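PDB 3KXW: saframycin Mx1 synthetase B from Legionella pneumophila subsp. pneumophila, which is a fatty acid AMP ligase of the ANL superfamily of AMP-binding enzymes. Local coordinates for residues A[346-351]-A[443-448]; A[397-402]-A[452-457]. One frame throughout, in Å; residues are numbered along the deposited sequence.

Contact 1. Residues A[346-351]-A[443-448]; sequences KTLTLA and LGFLHE
Leu348 reaches across from residues 346-351 and sets its two methyls against the aromatic side chains of Phe445 and His447, which point the same way from alternate positions of strand 442-447. The contact is apolar. CD1 does most of the work: it meets Phe445 CE1 at 3.7 Å, arriving at the rim of the phenyl ring and close to its plane, so the ring offers an edge and not a face. Phe445 has CG wedged between its backbone N and carbonyl carbon (chi1 64°), which carries the ring out to this methyl.

The second interaction is a CH-pi contact. The same Leu348 CD1 stands over one face of the imidazole of His447, 4.1 Å from the ring centroid and 26° off the ring normal, while Leu348 CD2 lies over the same face toward the CD2 and NE2 side, 4.0 Å from His447 NE2. Just past the end of the strand, Glu448 packs its CG against the opposite face, offset toward the rim, so the imidazole is sandwiched between leucine and glutamate carbons.

No hydrogen bond spans the two segments, and their backbones stay well apart, with 9.3 Å between Leu348 CA and His447 CA. They belong to different sheets. Strand 347-350 pairs with 371-374 in a two-stranded antiparallel sheet, whereas 442-447 lies in the antiparallel five-stranded sheet, so side chains alone bridge them. Tyr452 of the adjoining strand 450-456 also touches Leu348, and its ring lies nearly parallel to that of Phe445.

Polar ends are served from elsewhere. His447 ND1 is hydrogen-bonded to Asp397 OD1, which helps fix the rotation of the imidazole that Leu348 covers; the nearby carboxylate would probably polarise the ring. Lys346 makes a salt bridge with Glu450, and Thr349 OG1 bonds to Asp365.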
loop_
_atom_site.group_PDB
_atom_site.type_symbol
_atom_site.label_atom_id
_atom_site.label_comp_id
_atom_site.label_asym_id
_atom_site.label_seq_id
_atom_site.Cartn_x
_atom_site.Cartn_y
_atom_site.Cartn_z
ATOM N N LYS A 346 -2.571 -1.010 -22.339
ATOM C CA LYS A 346 -3.428 -0.205 -23.199
ATOM C C LYS A 346 -3.850 1.113 -22.568
ATOM O O LYS A 346 -3.905 1.238 -21.345
ATOM C CB LYS A 346 -4.662 -1.018 -23.607
ATOM C CG LYS A 346 -4.295 -2.330 -24.335
ATOM C CD LYS A 346 -5.547 -3.076 -24.751
ATOM C CE LYS A 346 -5.223 -4.379 -25.471
ATOM N NZ LYS A 346 -4.612 -5.381 -24.532
ATOM N N THR A 347 -4.136 2.098 -23.412
ATOM C CA THR A 347 -4.692 3.363 -22.959
ATOM C C THR A 347 -5.911 3.731 -23.803
ATOM O O THR A 347 -6.090 3.221 -24.912
ATOM C CB THR A 347 -3.654 4.531 -22.967
ATOM O OG1 THR A 347 -3.306 4.886 -24.312
ATOM C CG2 THR A 347 -2.389 4.148 -22.191
ATOM N N LEU A 348 -6.765 4.587 -23.259
ATOM C CA LEU A 348 -7.866 5.165 -24.035
ATOM C C LEU A 348 -7.857 6.673 -23.919
ATOM O O LEU A 348 -7.430 7.225 -22.907
ATOM C CB LEU A 348 -9.205 4.639 -23.544
ATOM C CG LEU A 348 -9.511 3.185 -23.878
ATOM C CD1 LEU A 348 -10.749 2.762 -23.079
ATOM C CD2 LEU A 348 -9.702 3.031 -25.385
ATOM N N THR A 349 -8.323 7.349 -24.961
ATOM C CA THR A 349 -8.363 8.796 -24.948
ATOM C C THR A 349 -9.797 9.242 -24.831
ATOM O O THR A 349 -10.619 8.947 -25.700
ATOM C CB THR A 349 -7.752 9.389 -26.222
ATOM O OG1 THR A 349 -6.415 8.894 -26.387
ATOM C CG2 THR A 349 -7.735 10.905 -26.138
ATOM N N LEU A 350 -10.113 9.923 -23.739
ATOM C CA LEU A 350 -11.461 10.411 -23.540
ATOM C C LEU A 350 -11.541 11.888 -23.902
ATOM O O LEU A 350 -10.563 12.637 -23.760
ATOM C CB LEU A 350 -11.930 10.228 -22.095
ATOM C CG LEU A 350 -11.738 8.904 -21.350
ATOM C CD1 LEU A 350 -12.874 8.679 -20.365
ATOM C CD2 LEU A 350 -11.569 7.714 -22.279
ATOM N N ALA A 351 -12.724 12.300 -24.349
ATOM C CA ALA A 351 -13.013 13.702 -24.641
ATOM C C ALA A 351 -13.108 14.548 -23.377
ATOM O O ALA A 351 -13.465 14.053 -22.309
ATOM C CB ALA A 351 -14.321 13.810 -25.442
ATOM N N LEU A 443 -15.321 3.687 -9.206
ATOM C CA LEU A 443 -16.048 3.813 -10.466
ATOM C C LEU A 443 -15.101 3.471 -11.615
ATOM O O LEU A 443 -13.916 3.779 -11.555
ATOM C CB LEU A 443 -16.560 5.232 -10.682
ATOM C CG LEU A 443 -17.657 5.738 -9.748
ATOM C CD1 LEU A 443 -17.982 7.193 -10.044
ATOM C CD2 LEU A 443 -18.903 4.875 -9.872
ATOM N N GLY A 444 -15.632 2.832 -12.640
ATOM C CA GLY A 444 -14.850 2.562 -13.834
ATOM C C GLY A 444 -15.734 1.953 -14.903
ATOM O O GLY A 444 -16.947 1.885 -14.767
ATOM N N PHE A 445 -15.092 1.473 -15.952
ATOM C CA PHE A 445 -15.802 0.847 -17.033
ATOM C C PHE A 445 -14.956 -0.241 -17.663
ATOM O O PHE A 445 -13.743 -0.222 -17.569
ATOM C CB PHE A 445 -16.223 1.904 -18.068
ATOM C CG PHE A 445 -15.065 2.603 -18.764
ATOM C CD1 PHE A 445 -14.582 2.146 -19.984
ATOM C CD2 PHE A 445 -14.494 3.736 -18.212
ATOM C CE1 PHE A 445 -13.526 2.803 -20.645
ATOM C CE2 PHE A 445 -13.439 4.391 -18.849
ATOM C CZ PHE A 445 -12.963 3.919 -20.079
ATOM N N LEU A 446 -15.622 -1.194 -18.305
ATOM C CA LEU A 446 -14.946 -2.249 -19.050
ATOM C C LEU A 446 -14.963 -1.901 -20.533
ATOM O O LEU A 446 -15.996 -1.499 -21.078
ATOM C CB LEU A 446 -15.658 -3.583 -18.837
ATOM C CG LEU A 446 -15.379 -4.241 -17.463
ATOM C CD1 LEU A 446 -16.315 -5.419 -17.163
ATOM C CD2 LEU A 446 -13.930 -4.705 -17.377
ATOM N N HIS A 447 -13.819 -2.074 -21.173
ATOM C CA HIS A 447 -13.703 -1.868 -22.604
ATOM C C HIS A 447 -12.855 -2.987 -23.195
ATOM O O HIS A 447 -11.679 -3.126 -22.862
ATOM C CB HIS A 447 -13.075 -0.499 -22.871
ATOM C CG HIS A 447 -12.874 -0.198 -24.328
ATOM N ND1 HIS A 447 -13.852 0.383 -25.106
ATOM C CD2 HIS A 447 -11.807 -0.384 -25.142
ATOM C CE1 HIS A 447 -13.402 0.528 -26.341
ATOM N NE2 HIS A 447 -12.163 0.072 -26.389
ATOM N N GLU A 448 -13.441 -3.799 -24.064
ATOM C CA GLU A 448 -12.709 -4.939 -24.642
ATOM C C GLU A 448 -12.026 -5.771 -23.554
ATOM O O GLU A 448 -10.840 -6.146 -23.642
ATOM C CB GLU A 448 -11.732 -4.447 -25.698
ATOM C CG GLU A 448 -12.461 -3.527 -26.668
ATOM C CD GLU A 448 -11.679 -3.193 -27.909
ATOM O OE1 GLU A 448 -10.444 -3.359 -27.914
ATOM O OE2 GLU A 448 -12.317 -2.738 -28.887
#

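Contact 2. Residues A[397-402]-A[452-457]. With 1ZZ (5'-O-[(S)-(dodecanoyloxy)(hydroxy)phosphoryl]adenosine), chain B.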
loop_
_atom_site.group_PDB
_atom_site.type_symbol
_atom_site.label_atom_id
_atom_site.label_comp_id
_atom_site.label_asym_id
_atom_site.label_seq_id
_atom_site.Cartn_x
_atom_site.Cartn_y
_atom_site.Cartn_z
ATOM N N ASP A 397 -18.241 0.318 -21.906
ATOM C CA ASP A 397 -18.059 1.753 -22.127
ATOM C C ASP A 397 -19.097 2.570 -21.383
ATOM O O ASP A 397 -19.413 3.698 -21.763
ATOM C CB ASP A 397 -18.077 2.094 -23.627
ATOM C CG ASP A 397 -16.953 1.440 -24.372
ATOM O OD1 ASP A 397 -15.942 1.089 -23.732
ATOM O OD2 ASP A 397 -17.054 1.276 -25.590
ATOM N N GLN A 398 -19.628 1.998 -20.307
ATOM C CA GLN A 398 -20.521 2.752 -19.423
ATOM C C GLN A 398 -20.013 2.685 -17.989
ATOM O O GLN A 398 -19.713 1.606 -17.476
ATOM C CB GLN A 398 -21.950 2.222 -19.491
ATOM C CG GLN A 398 -22.932 3.026 -18.624
ATOM C CD GLN A 398 -24.369 2.648 -18.899
ATOM O OE1 GLN A 398 -24.692 1.477 -19.049
ATOM N NE2 GLN A 398 -25.239 3.648 -18.985
ATOM N N VAL A 399 -19.917 3.845 -17.356
ATOM C CA VAL A 399 -19.296 3.958 -16.049
ATOM C C VAL A 399 -20.260 3.594 -14.927
ATOM O O VAL A 399 -21.357 4.134 -14.828
ATOM C CB VAL A 399 -18.731 5.384 -15.797
ATOM C CG1 VAL A 399 -18.153 5.482 -14.396
ATOM C CG2 VAL A 399 -17.671 5.733 -16.841
ATOM N N GLY A 400 -19.828 2.673 -14.065
ATOM C CA GLY A 400 -20.611 2.300 -12.905
ATOM C C GLY A 400 -19.666 1.871 -11.802
ATOM O O GLY A 400 -18.450 2.050 -11.916
ATOM N N GLU A 401 -20.222 1.319 -10.733
ATOM C CA GLU A 401 -19.399 0.850 -9.639
ATOM C C GLU A 401 -18.758 -0.489 -9.970
ATOM O O GLU A 401 -19.365 -1.353 -10.593
ATOM C CB GLU A 401 -20.178 0.765 -8.326
ATOM C CG GLU A 401 -19.280 0.419 -7.137
ATOM C CD GLU A 401 -20.041 0.324 -5.814
ATOM O OE1 GLU A 401 -21.278 0.132 -5.831
ATOM O OE2 GLU A 401 -19.413 0.426 -4.748
ATOM N N ILE A 402 -17.510 -0.648 -9.543
ATOM C CA ILE A 402 -16.806 -1.886 -9.759
ATOM C C ILE A 402 -17.258 -2.857 -8.682
ATOM O O ILE A 402 -17.048 -2.620 -7.498
ATOM C CB ILE A 402 -15.284 -1.650 -9.737
ATOM C CG1 ILE A 402 -14.900 -0.759 -10.937
ATOM C CG2 ILE A 402 -14.523 -2.989 -9.747
ATOM C CD1 ILE A 402 -13.515 -0.122 -10.847
ATOM N N TYR A 452 -10.974 0.058 -16.847
ATOM C CA TYR A 452 -10.499 1.425 -16.762
ATOM C C TYR A 452 -11.107 2.068 -15.521
ATOM O O TYR A 452 -12.307 2.300 -15.461
ATOM C CB TYR A 452 -10.856 2.192 -18.043
ATOM C CG TYR A 452 -10.069 1.661 -19.223
ATOM C CD1 TYR A 452 -8.899 2.274 -19.628
ATOM C CD2 TYR A 452 -10.483 0.519 -19.903
ATOM C CE1 TYR A 452 -8.170 1.784 -20.695
ATOM C CE2 TYR A 452 -9.751 0.011 -20.970
ATOM C CZ TYR A 452 -8.592 0.652 -21.346
ATOM O OH TYR A 452 -7.848 0.171 -22.407
ATOM N N VAL A 453 -10.283 2.283 -14.499
ATOM C CA VAL A 453 -10.753 2.913 -13.267
ATOM C C VAL A 453 -10.847 4.432 -13.467
ATOM O O VAL A 453 -9.906 5.067 -13.931
ATOM C CB VAL A 453 -9.833 2.564 -12.070
ATOM C CG1 VAL A 453 -10.339 3.226 -10.783
ATOM C CG2 VAL A 453 -9.726 1.063 -11.906
ATOM N N THR A 454 -11.998 5.018 -13.144
ATOM C CA THR A 454 -12.202 6.443 -13.405
ATOM C C THR A 454 -12.204 7.330 -12.151
ATOM O O THR A 454 -12.024 8.540 -12.246
ATOM C CB THR A 454 -13.508 6.711 -14.219
ATOM O OG1 THR A 454 -14.634 6.133 -13.549
ATOM C CG2 THR A 454 -13.416 6.117 -15.613
ATOM N N GLY A 455 -12.452 6.746 -10.988
ATOM C CA GLY A 455 -12.555 7.542 -9.773
ATOM C C GLY A 455 -13.240 6.799 -8.649
ATOM O O GLY A 455 -13.370 5.573 -8.709
ATOM N N ARG A 456 -13.683 7.546 -7.636
ATOM C CA ARG A 456 -14.407 6.999 -6.490
ATOM C C ARG A 456 -15.826 7.529 -6.554
ATOM O O ARG A 456 -16.050 8.618 -7.066
ATOM C CB ARG A 456 -13.783 7.471 -5.172
ATOM C CG ARG A 456 -12.369 6.992 -4.880
ATOM C CD ARG A 456 -12.335 5.591 -4.309
ATOM N NE ARG A 456 -13.124 5.431 -3.075
ATOM C CZ ARG A 456 -13.483 4.246 -2.573
ATOM N NH1 ARG A 456 -13.145 3.125 -3.195
ATOM N NH2 ARG A 456 -14.199 4.176 -1.462
ATOM N N ILE A 457 -16.789 6.756 -6.060
ATOM C CA ILE A 457 -18.159 7.246 -5.973
ATOM C C ILE A 457 -18.198 8.553 -5.169
ATOM O O ILE A 457 -18.806 9.555 -5.575
ATOM C CB ILE A 457 -19.084 6.216 -5.304
ATOM C CG1 ILE A 457 -19.310 5.011 -6.235
ATOM C CG2 ILE A 457 -20.410 6.861 -4.929
ATOM C CD1 ILE A 457 -20.201 3.922 -5.620
HETATM P P 1ZZ B . -6.235 -0.781 -0.455
HETATM C C1 1ZZ B . 3.929 -9.378 -6.522
HETATM N N1 1ZZ B . -6.790 1.678 -6.367
HETATM O O1 1ZZ B . -4.296 -0.625 -3.069
HETATM C C2 1ZZ B . 3.156 -8.053 -6.478
HETATM N N2 1ZZ B . -5.608 0.213 -7.575
HETATM O O2 1ZZ B . -5.248 -1.826 -1.292
HETATM C C3 1ZZ B . 1.680 -8.234 -6.856
HETATM N N3 1ZZ B . -7.345 3.360 -8.300
HETATM O O3 1ZZ B . -7.294 -1.541 0.177
HETATM C C4 1ZZ B . 0.847 -7.030 -6.392
HETATM N N4 1ZZ B . -6.364 2.657 -10.386
HETATM O O4 1ZZ B . -5.334 -0.025 0.650
HETATM C C5 1ZZ B . -0.511 -6.931 -7.108
HETATM N N5 1ZZ B . -5.171 0.674 -10.704
HETATM O O5 1ZZ B . -6.865 0.391 -1.460
HETATM C C6 1ZZ B . -1.195 -5.631 -6.662
HETATM O O6 1ZZ B . -6.973 1.846 -3.898
HETATM C C7 1ZZ B . -2.512 -5.123 -7.298
HETATM O O7 1ZZ B . -9.506 2.878 -4.895
HETATM C C8 1ZZ B . -3.064 -3.741 -6.898
HETATM O O8 1ZZ B . -10.223 0.737 -3.877
HETATM C C9 1ZZ B . -3.852 -3.875 -5.584
HETATM C C10 1ZZ B . -3.854 -2.599 -4.709
HETATM C C11 1ZZ B . -4.437 -2.969 -3.316
HETATM C C12 1ZZ B . -5.085 -1.712 -2.705
HETATM C C13 1ZZ B . -7.557 0.044 -2.639
HETATM C C14 1ZZ B . -7.948 1.202 -3.319
HETATM C C15 1ZZ B . -9.023 0.932 -4.434
HETATM C C16 1ZZ B . -8.945 1.977 -5.237
HETATM C C17 1ZZ B . -7.508 2.167 -5.277
HETATM C C18 1ZZ B . -6.035 0.436 -6.389
HETATM C C19 1ZZ B . -6.047 1.367 -8.415
HETATM C C20 1ZZ B . -6.774 2.182 -7.708
HETATM C C21 1ZZ B . -7.122 3.622 -9.566
HETATM C C22 1ZZ B . -5.875 1.638 -9.896
#
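The pocket for 5'-O-[(S)-(dodecanoyloxy)(hydroxy)phosphoryl]adenosine is walled in part by strand 450-456, and Val453 links that wall to strand 400-405 behind it. Val453 CG1 presses on the adenine at C21 of the ligand, 3.5 Å away. Its other branch, CG2, meets Ile402 CD1 at 4.1 Å, the two side chains crossing at about a right angle. With CG1 anti to the backbone N (chi1 -180°), that methyl is turned to the base, while Val453 CG2 touches both the strand behind and the base, 4.0 Å from ligand N4.

Farther along, Val399 and Thr454 meet tip to tip, Val399 CG1 lying 3.7 Å from Thr454 OG1, a hydroxyl that also makes a weak hydrogen bond to Leu443 O. Ile457 lays CD1 across the extended Glu401 chain, 3.6 Å from Glu401 CD. The carboxylate it covers is held by Gly441 N, Arg439 and Trp403.

Arg456 NH1 stays 3.8 Å from ligand O8, held by a salt bridge to Asp442 OD1 and a hydrogen bond to Thr440 O; Asp442 itself bonds the ligand through OD2. Thr454 and Gly455 together face Leu443, forming a classic beta bulge at the edge of the nucleotide pocket of this AMP-binding enzyme.

How the contacts relate
Both contacts use the five-stranded antiparallel sheet, and their centres lie 9 Å apart. Neighbouring strands 442-447 and 450-456 supply one segment to each, probably joined by a backbone hydrogen bond from Leu443 N to Gly455 O. Contact 1 joins the sheet to a separate two-stranded sheet, and its chemistry is a leucine among aromatic rings, about 11 Å from the bound ligand at the Phe445 side chain. Contact 2 joins two strands of that sheet that each pair with 442-447 and not with each other, mixes aliphatic packing with a covered carboxylate, and touches the ligand itself. Each is partly buried, though contact 2 runs out to the exposed Ile457.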